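Local coordinates for racemase (PDB 3MKC), which belongs to the mandelate racemase/muconate lactonizing enzyme family of the enolase superfamily, with an N-terminal capping domain joined to a barrel domain, at residues L45-G50 against T318-A323. Residues are numbered along the deposited sequence; the frame is centred on the assembly and turned at random.
Sequences LGEADG and TGITSA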
ATOM      1  N   LEU A  45     -11.783   2.361 -11.253  1.00 16.49           N
ATOM      2  CA  LEU A  45     -11.955   1.988  -9.862  1.00 16.45           C
ATOM      3  C   LEU A  45     -10.704   2.206  -9.026  1.00 16.39           C
ATOM      4  O   LEU A  45      -9.599   1.872  -9.444  1.00 17.15           O
ATOM      5  CB  LEU A  45     -12.355   0.515  -9.770  1.00 18.56           C
ATOM      6  CG  LEU A  45     -13.663   0.143 -10.468  1.00 18.34           C
ATOM      7  CD1 LEU A  45     -13.783  -1.363 -10.578  1.00 18.83           C
ATOM      8  CD2 LEU A  45     -14.828   0.729  -9.688  1.00 17.07           C
ATOM      9  N   GLY A  46     -10.904   2.770  -7.841  1.00 16.27           N
ATOM     10  CA  GLY A  46      -9.810   3.007  -6.918  1.00 15.31           C
ATOM     11  C   GLY A  46     -10.402   2.795  -5.544  1.00 15.21           C
ATOM     12  O   GLY A  46     -11.573   2.449  -5.431  1.00 15.30           O
ATOM     13  N   GLU A  47      -9.617   2.960  -4.490  1.00 16.70           N
ATOM     14  CA  GLU A  47     -10.180   2.815  -3.162  1.00 16.93           C
ATOM     15  C   GLU A  47      -9.401   3.667  -2.173  1.00 17.49           C
ATOM     16  O   GLU A  47      -8.203   3.909  -2.353  1.00 15.88           O
ATOM     17  CB  GLU A  47     -10.225   1.340  -2.731  1.00 18.55           C
ATOM     18  CG  GLU A  47      -8.912   0.712  -2.348  1.00 18.46           C
ATOM     19  CD  GLU A  47      -9.060  -0.764  -2.012  1.00 19.91           C
ATOM     20  OE1 GLU A  47     -10.169  -1.185  -1.619  1.00 18.94           O
ATOM     21  OE2 GLU A  47      -8.065  -1.502  -2.131  1.00 17.05           O
ATOM     22  N   ALA A  48     -10.107   4.144  -1.152  1.00 16.71           N
ATOM     23  CA  ALA A  48      -9.524   5.000  -0.129  1.00 16.06           C
ATOM     24  C   ALA A  48      -9.549   4.351   1.249  1.00 15.18           C
ATOM     25  O   ALA A  48     -10.474   3.607   1.582  1.00 13.22           O
ATOM     26  CB  ALA A  48     -10.277   6.326  -0.090  1.00 15.29           C
ATOM     27  N   ASP A  49      -8.528   4.641   2.053  1.00 14.85           N
ATOM     28  CA  ASP A  49      -8.450   4.096   3.403  1.00 14.23           C
ATOM     29  C   ASP A  49      -9.285   4.993   4.325  1.00 14.65           C
ATOM     30  O   ASP A  49      -9.792   6.030   3.887  1.00 13.89           O
ATOM     31  CB  ASP A  49      -6.989   4.064   3.858  1.00 14.58           C
ATOM     32  CG  ASP A  49      -6.766   3.162   5.054  1.00 15.69           C
ATOM     33  OD1 ASP A  49      -7.597   2.264   5.303  1.00 16.24           O
ATOM     34  OD2 ASP A  49      -5.745   3.344   5.740  1.00 15.28           O
ATOM     35  N   GLY A  50      -9.432   4.580   5.583  1.00 14.57           N
ATOM     36  CA  GLY A  50     -10.194   5.352   6.555  1.00 15.97           C
ATOM     37  C   GLY A  50     -11.593   4.821   6.829  1.00 17.08           C
ATOM     38  O   GLY A  50     -12.124   4.011   6.065  1.00 17.04           O
ATOM     39  N   THR A 318      -8.172  -4.219  -0.518  1.00 17.67           N
ATOM     40  CA  THR A 318      -8.829  -5.214  -1.364  1.00 17.22           C
ATOM     41  C   THR A 318      -8.071  -5.470  -2.655  1.00 18.20           C
ATOM     42  O   THR A 318      -6.920  -5.060  -2.803  1.00 17.23           O
ATOM     43  CB  THR A 318     -10.269  -4.796  -1.720  1.00 16.07           C
ATOM     44  OG1 THR A 318     -10.247  -3.765  -2.711  1.00 15.90           O
ATOM     45  CG2 THR A 318     -10.993  -4.295  -0.482  1.00 17.52           C
ATOM     46  N   GLY A 319      -8.726  -6.155  -3.589  1.00 17.60           N
ATOM     47  CA  GLY A 319      -8.095  -6.458  -4.858  1.00 17.28           C
ATOM     48  C   GLY A 319      -7.815  -5.218  -5.685  1.00 16.96           C
ATOM     49  O   GLY A 319      -7.010  -5.252  -6.615  1.00 17.10           O
ATOM     50  N   ILE A 320      -8.480  -4.115  -5.354  1.00 16.06           N
ATOM     51  CA  ILE A 320      -8.276  -2.877  -6.093  1.00 16.08           C
ATOM     52  C   ILE A 320      -6.858  -2.346  -5.875  1.00 17.16           C
ATOM     53  O   ILE A 320      -6.166  -1.973  -6.823  1.00 15.84           O
ATOM     54  CB  ILE A 320      -9.292  -1.803  -5.663  1.00 16.94           C
ATOM     55  CG1 ILE A 320     -10.718  -2.303  -5.935  1.00 16.26           C
ATOM     56  CG2 ILE A 320      -9.037  -0.512  -6.426  1.00 16.44           C
ATOM     57  CD1 ILE A 320     -11.805  -1.301  -5.575  1.00 19.02           C
ATOM     58  N   THR A 321      -6.429  -2.317  -4.620  1.00 17.16           N
ATOM     59  CA  THR A 321      -5.090  -1.839  -4.304  1.00 18.29           C
ATOM     60  C   THR A 321      -4.033  -2.864  -4.723  1.00 19.68           C
ATOM     61  O   THR A 321      -2.943  -2.492  -5.163  1.00 20.07           O
ATOM     62  CB  THR A 321      -4.965  -1.516  -2.800  1.00 18.15           C
ATOM     63  OG1 THR A 321      -5.853  -0.436  -2.479  1.00 18.19           O
ATOM     64  CG2 THR A 321      -3.536  -1.113  -2.442  1.00 15.68           C
ATOM     65  N   SER A 322      -4.347  -4.153  -4.602  1.00 20.45           N
ATOM     66  CA  SER A 322      -3.386  -5.178  -5.009  1.00 20.27           C
ATOM     67  C   SER A 322      -3.062  -5.028  -6.494  1.00 19.71           C
ATOM     68  O   SER A 322      -1.928  -5.261  -6.915  1.00 19.03           O
ATOM     69  CB  SER A 322      -3.935  -6.582  -4.739  1.00 23.67           C
ATOM     70  OG  SER A 322      -3.852  -6.911  -3.362  1.00 28.52           O
ATOM     71  N   ALA A 323      -4.055  -4.636  -7.290  1.00 17.27           N
ATOM     72  CA  ALA A 323      -3.842  -4.451  -8.716  1.00 17.92           C
ATOM     73  C   ALA A 323      -2.922  -3.255  -8.947  1.00 17.36           C
ATOM     74  O   ALA A 323      -1.980  -3.321  -9.747  1.00 18.28           O
ATOM     75  CB  ALA A 323      -5.175  -4.228  -9.425  1.00 18.00           C
TER
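A buried glutamate, E47, plugs the N-terminal end of a barrel-domain helix, joining the edge strand 43-48 of the N-terminal domain's three-stranded antiparallel sheet to helix 319-331. Strand and helix axes cross at 109° and approach to 7.7 Å, a gap the extended glutamate side chain can span. T318 is the N-cap: its OG1 accepts from I320 N at 3.2 Å and donates to E47 OE1 at 2.8 Å, so one hydroxyl both caps the helix and grips the acid. That second bond comes from the syn side, 34° out of the carboxylate plane. OE2 of E47 receives T318 N, also syn, at 3.2 Å, and a very short bond of 2.5 Å from T321 OG1; T321 N adds a weak one. Such clustering at a helix N-terminus would probably stabilise a negative charge on E47. The contact joins the two domains characteristic of the enolase superfamily, the N-terminal capping domain and the modified TIM barrel. Rotation about CA–CB (chi1 74°) sets CG of E47 between the backbone N and the carbonyl carbon, and the chain then runs extended to the helix. T31, on the neighbouring strand 29-38, bonds OE1 as well, while N289 donates to T321 OG1. Beside these polar groups I320 adds van der Waals contact: its CG2 branch rests on the strand backbone, 3.6 Å from G46 CA, and its CD1 lies 4.2 Å from E47 CB.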